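Local coordinates for protein AlyGC (Glaciecola chathamensis, PDB 5GKD) that degrades the brown-algal polysaccharide alginate as a family 6 polysaccharide lyase, probably breaking its glycosidic bonds by beta-elimination, at residues Leu185-Ser190 with Thr195-Leu200; Leu289-Gly294 with His304-Ala309. All blocks are in the same frame, centred on the assembly; numbering follows the deposited sequence.

Both contacts lie in the N-terminal beta-helix of AlyGC. Their centres are about 18 Å apart, and their nearest atoms stay about 7 Å apart without touching. Contact 1 comes first along the chain and is complete before contact 2 begins. Each joins a strand on one face, 185-188 or 289-292, to the loop that leads into a strand on another, 200-207 or 310-317. Strands 214-219, 236-241 and 263-265, between the two on their shared face, carry Glu214, Arg240 and Arg264 of the carbonate pocket. Glu214, Asn180 and Glu183, the last two just before contact 1, bind calcium. Tyr303, inside the loop of contact 2, lines the pocket. Both coils help to build the site.

Contact 1: residues Leu185-Ser190 with Thr195-Leu200; sequences LRIGTS and TDSFTL
The ends of Ile187 and Thr199 meet head-on, and one methyl group of the isoleucine carries the meeting. Ile187 CG2 lies 3.8 Å from Thr199 OG1. It also lies 3.9 Å from Ser197 OG, so one methyl rests against two hydroxyl oxygens. The first torsion of Ile187 (chi1 -50°) sets CG2 anti to the backbone N and sends it to the loop. The CG1 branch starts beside the backbone N instead. Ile187 also touches Val201 and Asn223. The two hydroxyls are paired with each other: Ser197 OG donates to Thr199 OG1 at 2.6 Å. Asn162 holds both oxygens, with ND2 bonded to Ser197 OG and OD1 to Thr199 OG1. These buried polar atoms are thus satisfied beside an apolar methyl.

The setting is a turn of the right-handed parallel beta-helix of the pectate lyase-like clan. Beyond strand 185-188 the chain bends round toward strand 200-207 on another face. Asn223 bonds through OD1 to the backbone N of Thr199, which ties the turn to a later coil.

Replacing Ser197 by an alanine is likely to leave Thr199 OG1 without its donor and Asn162 ND2 without this acceptor, and to open a small gap beside Ile187 CG2, with Asn162 OD1 still holding the threonine.

Phe198 sits between the two inward-facing residues but points away. Its positive phi (61°) helps the chain turn there. The Phe198 ring stacks with His163. Asp196 CB lies 3.8 Å above the plane of the Phe198 ring, offset toward its rim.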
loop_
_atom_site.group_PDB
_atom_site.type_symbol
_atom_site.label_atom_id
_atom_site.label_comp_id
_atom_site.label_asym_id
_atom_site.label_seq_id
_atom_site.Cartn_x
_atom_site.Cartn_y
_atom_site.Cartn_z
ATOM N N LEU A 185 -19.507 16.902 -13.206
ATOM C CA LEU A 185 -19.808 18.309 -12.956
ATOM C C LEU A 185 -20.549 18.418 -11.628
ATOM O O LEU A 185 -21.583 17.779 -11.443
ATOM C CB LEU A 185 -20.660 18.890 -14.099
ATOM C CG LEU A 185 -20.742 20.388 -14.453
ATOM C CD1 LEU A 185 -22.119 20.764 -14.968
ATOM C CD2 LEU A 185 -20.346 21.302 -13.350
ATOM N N ARG A 186 -20.039 19.229 -10.712
ATOM C CA ARG A 186 -20.708 19.523 -9.451
ATOM C C ARG A 186 -20.919 21.031 -9.343
ATOM O O ARG A 186 -19.972 21.802 -9.502
ATOM C CB ARG A 186 -19.879 19.030 -8.267
ATOM C CG ARG A 186 -20.490 19.339 -6.908
ATOM C CD ARG A 186 -19.514 19.002 -5.791
ATOM N NE ARG A 186 -18.562 20.090 -5.605
ATOM C CZ ARG A 186 -17.312 19.939 -5.175
ATOM N NH1 ARG A 186 -16.850 18.731 -4.873
ATOM N NH2 ARG A 186 -16.524 20.994 -5.050
ATOM N N ILE A 187 -22.143 21.463 -9.067
ATOM C CA ILE A 187 -22.416 22.894 -8.959
ATOM C C ILE A 187 -22.698 23.204 -7.496
ATOM O O ILE A 187 -23.827 23.062 -7.009
ATOM C CB ILE A 187 -23.560 23.335 -9.871
ATOM C CG1 ILE A 187 -23.312 22.819 -11.284
ATOM C CG2 ILE A 187 -23.645 24.858 -9.908
ATOM C CD1 ILE A 187 -24.499 23.028 -12.201
ATOM N N GLY A 188 -21.680 23.660 -6.799
ATOM C CA GLY A 188 -21.822 23.952 -5.400
ATOM C C GLY A 188 -21.440 22.769 -4.543
ATOM O O GLY A 188 -20.861 21.771 -4.984
ATOM N N THR A 189 -21.827 22.888 -3.283
ATOM C CA THR A 189 -21.418 21.982 -2.229
ATOM C C THR A 189 -22.515 22.046 -1.176
ATOM O O THR A 189 -23.292 23.002 -1.140
ATOM C CB THR A 189 -20.034 22.410 -1.710
ATOM O OG1 THR A 189 -19.103 21.323 -1.825
ATOM C CG2 THR A 189 -20.096 22.923 -0.318
ATOM N N SER A 190 -22.625 21.006 -0.353
ATOM C CA SER A 190 -23.745 20.971 0.585
ATOM C C SER A 190 -23.746 22.196 1.505
ATOM O O SER A 190 -24.805 22.767 1.785
ATOM C CB SER A 190 -23.711 19.675 1.393
ATOM O OG SER A 190 -22.616 19.680 2.281
ATOM N N THR A 195 -27.536 28.743 -1.143
ATOM C CA THR A 195 -27.278 29.984 -1.855
ATOM C C THR A 195 -27.637 29.791 -3.322
ATOM O O THR A 195 -27.697 28.668 -3.818
ATOM C CB THR A 195 -25.814 30.417 -1.718
ATOM O OG1 THR A 195 -24.978 29.545 -2.483
ATOM C CG2 THR A 195 -25.374 30.362 -0.262
ATOM N N ASP A 196 -27.903 30.904 -3.997
ATOM C CA ASP A 196 -28.281 30.910 -5.403
ATOM C C ASP A 196 -27.029 31.059 -6.256
ATOM O O ASP A 196 -26.304 32.050 -6.133
ATOM C CB ASP A 196 -29.245 32.054 -5.712
ATOM C CG ASP A 196 -30.614 31.865 -5.094
ATOM O OD1 ASP A 196 -31.026 30.712 -4.865
ATOM O OD2 ASP A 196 -31.285 32.880 -4.861
ATOM N N SER A 197 -26.801 30.099 -7.147
ATOM C CA SER A 197 -25.641 30.121 -8.021
ATOM C C SER A 197 -25.931 30.719 -9.394
ATOM O O SER A 197 -25.081 31.426 -9.933
ATOM C CB SER A 197 -25.082 28.702 -8.163
ATOM O OG SER A 197 -23.966 28.673 -9.027
ATOM N N PHE A 198 -27.111 30.457 -9.968
ATOM C CA PHE A 198 -27.506 30.953 -11.298
ATOM C C PHE A 198 -26.577 30.455 -12.402
ATOM O O PHE A 198 -26.353 31.146 -13.387
ATOM C CB PHE A 198 -27.572 32.481 -11.344
ATOM C CG PHE A 198 -28.533 33.097 -10.354
ATOM C CD1 PHE A 198 -29.792 32.576 -10.161
ATOM C CD2 PHE A 198 -28.179 34.234 -9.653
ATOM C CE1 PHE A 198 -30.685 33.173 -9.264
ATOM C CE2 PHE A 198 -29.063 34.827 -8.757
ATOM C CZ PHE A 198 -30.312 34.287 -8.559
ATOM N N THR A 199 -26.026 29.260 -12.255
ATOM C CA THR A 199 -25.109 28.719 -13.250
ATOM C C THR A 199 -25.865 28.132 -14.435
ATOM O O THR A 199 -26.849 27.419 -14.265
ATOM C CB THR A 199 -24.232 27.638 -12.624
ATOM O OG1 THR A 199 -23.436 28.212 -11.575
ATOM C CG2 THR A 199 -23.332 27.010 -13.672
ATOM N N LEU A 200 -25.369 28.406 -15.633
ATOM C CA LEU A 200 -25.939 27.936 -16.889
ATOM C C LEU A 200 -25.066 26.819 -17.455
ATOM O O LEU A 200 -23.899 27.048 -17.781
ATOM C CB LEU A 200 -26.043 29.095 -17.883
ATOM C CG LEU A 200 -26.524 28.823 -19.303
ATOM C CD1 LEU A 200 -27.812 28.062 -19.169
ATOM C CD2 LEU A 200 -26.791 30.104 -20.097
#

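Contact 2: residues Leu289-Gly294 with His304-Ala309; sequences LTVMNG and HQVDNA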
loop_
_atom_site.group_PDB
_atom_site.type_symbol
_atom_site.label_atom_id
_atom_site.label_comp_id
_atom_site.label_asym_id
_atom_site.label_seq_id
_atom_site.Cartn_x
_atom_site.Cartn_y
_atom_site.Cartn_z
ATOM N N LEU A 289 -35.790 7.799 -14.202
ATOM C CA LEU A 289 -36.433 8.907 -13.517
ATOM C C LEU A 289 -36.615 8.508 -12.064
ATOM O O LEU A 289 -37.173 7.445 -11.785
ATOM C CB LEU A 289 -37.784 9.246 -14.147
ATOM C CG LEU A 289 -38.330 10.685 -14.198
ATOM C CD1 LEU A 289 -39.883 10.697 -14.205
ATOM C CD2 LEU A 289 -37.744 11.641 -13.165
ATOM N N THR A 290 -36.163 9.360 -11.149
ATOM C CA THR A 290 -36.182 9.052 -9.727
ATOM C C THR A 290 -36.710 10.244 -8.952
ATOM O O THR A 290 -36.160 11.340 -9.065
ATOM C CB THR A 290 -34.773 8.713 -9.208
ATOM O OG1 THR A 290 -34.212 7.656 -9.991
ATOM C CG2 THR A 290 -34.834 8.297 -7.750
ATOM N N VAL A 291 -37.730 10.020 -8.132
ATOM C CA VAL A 291 -38.198 11.017 -7.184
ATOM C C VAL A 291 -37.977 10.433 -5.796
ATOM O O VAL A 291 -38.645 9.468 -5.402
ATOM C CB VAL A 291 -39.666 11.399 -7.408
ATOM C CG1 VAL A 291 -40.033 12.585 -6.532
ATOM C CG2 VAL A 291 -39.913 11.739 -8.874
ATOM N N MET A 292 -37.036 11.004 -5.058
ATOM C CA MET A 292 -36.583 10.403 -3.814
ATOM C C MET A 292 -37.476 10.764 -2.632
ATOM O O MET A 292 -38.149 11.798 -2.614
ATOM C CB MET A 292 -35.152 10.831 -3.501
ATOM C CG MET A 292 -34.089 9.982 -4.165
ATOM S SD MET A 292 -32.449 10.229 -3.447
ATOM C CE MET A 292 -32.657 9.473 -1.830
ATOM N N ASN A 293 -37.475 9.878 -1.643
ATOM C CA ASN A 293 -37.858 10.233 -0.287
ATOM C C ASN A 293 -36.741 11.028 0.364
ATOM O O ASN A 293 -35.569 10.832 0.055
ATOM C CB ASN A 293 -38.135 8.977 0.544
ATOM C CG ASN A 293 -39.621 8.720 0.731
ATOM O OD1 ASN A 293 -40.419 9.082 -0.113
ATOM N ND2 ASN A 293 -39.991 8.143 1.867
ATOM N N GLY A 294 -37.115 11.932 1.271
ATOM C CA GLY A 294 -36.176 12.699 2.051
ATOM C C GLY A 294 -36.250 12.362 3.536
ATOM O O GLY A 294 -36.996 11.496 3.973
ATOM N N HIS A 304 -33.294 16.180 1.346
ATOM C CA HIS A 304 -34.442 17.008 1.625
ATOM C C HIS A 304 -35.668 16.553 0.854
ATOM O O HIS A 304 -35.578 16.232 -0.302
ATOM C CB HIS A 304 -34.132 18.472 1.402
ATOM C CG HIS A 304 -33.003 18.970 2.227
ATOM N ND1 HIS A 304 -31.708 18.612 1.990
ATOM C CD2 HIS A 304 -32.974 19.798 3.290
ATOM C CE1 HIS A 304 -30.930 19.191 2.865
ATOM N NE2 HIS A 304 -31.671 19.906 3.673
ATOM N N GLN A 305 -36.801 16.526 1.533
ATOM C CA GLN A 305 -38.053 16.037 0.974
ATOM C C GLN A 305 -38.377 16.721 -0.348
ATOM O O GLN A 305 -38.212 17.933 -0.496
ATOM C CB GLN A 305 -39.170 16.283 1.987
ATOM C CG GLN A 305 -40.586 15.926 1.521
ATOM C CD GLN A 305 -41.627 16.254 2.576
ATOM O OE1 GLN A 305 -41.621 17.346 3.142
ATOM N NE2 GLN A 305 -42.518 15.304 2.855
ATOM N N VAL A 306 -38.829 15.934 -1.321
ATOM C CA VAL A 306 -39.298 16.514 -2.572
ATOM C C VAL A 306 -40.598 17.268 -2.323
ATOM O O VAL A 306 -41.572 16.715 -1.801
ATOM C CB VAL A 306 -39.481 15.430 -3.644
ATOM C CG1 VAL A 306 -40.209 16.003 -4.830
ATOM C CG2 VAL A 306 -38.146 14.918 -4.080
ATOM N N ASP A 307 -40.616 18.536 -2.709
ATOM C CA ASP A 307 -41.702 19.459 -2.408
ATOM C C ASP A 307 -41.866 20.356 -3.620
ATOM O O ASP A 307 -40.915 21.038 -4.007
ATOM C CB ASP A 307 -41.366 20.276 -1.156
ATOM C CG ASP A 307 -42.493 21.176 -0.697
ATOM O OD1 ASP A 307 -43.542 21.251 -1.363
ATOM O OD2 ASP A 307 -42.310 21.817 0.364
ATOM N N ASN A 308 -43.050 20.328 -4.237
ATOM C CA ASN A 308 -43.345 21.169 -5.394
ATOM C C ASN A 308 -42.400 20.875 -6.566
ATOM O O ASN A 308 -41.883 21.782 -7.220
ATOM C CB ASN A 308 -43.306 22.653 -5.005
ATOM C CG ASN A 308 -43.855 23.564 -6.085
ATOM O OD1 ASN A 308 -44.728 23.180 -6.844
ATOM N ND2 ASN A 308 -43.333 24.772 -6.160
ATOM N N ALA A 309 -42.158 19.601 -6.831
ATOM C CA ALA A 309 -41.561 19.218 -8.105
ATOM C C ALA A 309 -42.582 19.351 -9.230
ATOM O O ALA A 309 -43.784 19.161 -9.033
ATOM C CB ALA A 309 -41.044 17.779 -8.052
HETATM O O HOH W 1 -39.739 13.259 -0.961
#
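Val291 meets Val306 in the interior, and the two side chains cross at about a right angle. Val291 CG1 does the touching, at 3.8 Å from Val306 CG1 and 3.9 Å from Val306 CG2. The methyl therefore spans both branches of its partner. CG1 of Val291 is anti to the backbone N (chi1 -171°), which leaves CG2 beside that nitrogen. Phe324 packs on Val291 from the next strand of the face.

Met292 takes part through its backbone. Its O lies 3.4 Å from Val306 CG2. A water donates to Met292 O at 2.7 Å and accepts from Val306 N at 2.8 Å. This single water joins the two backbones where no direct hydrogen bond crosses. The Met292 side chain leads away to Arg264 and Phe285, about 6 Å from the bound carbonate.

The chain leaves strand 289-292, makes a long excursion, and comes back at 304-309 to enter strand 310-317, as expected of one coil of the pectate lyase-like beta-helix. The residues between the segments include Tyr303, which lines the carbonate pocket with Arg264.

The beta carbon of Asn293 points away from 304-309. Its ND2 is held by Arg332 O and by Asp359 OD2.

Gly294 then packs backbone against backbone. Its CA is 3.9 Å from Gln305 N and 4.1 Å from His304 C. A beta carbon on Gly294 would point at this peptide and clash with it. The extended Gln305 side chain leads away from Gly294, and its NE2 bonds to Ala335 O.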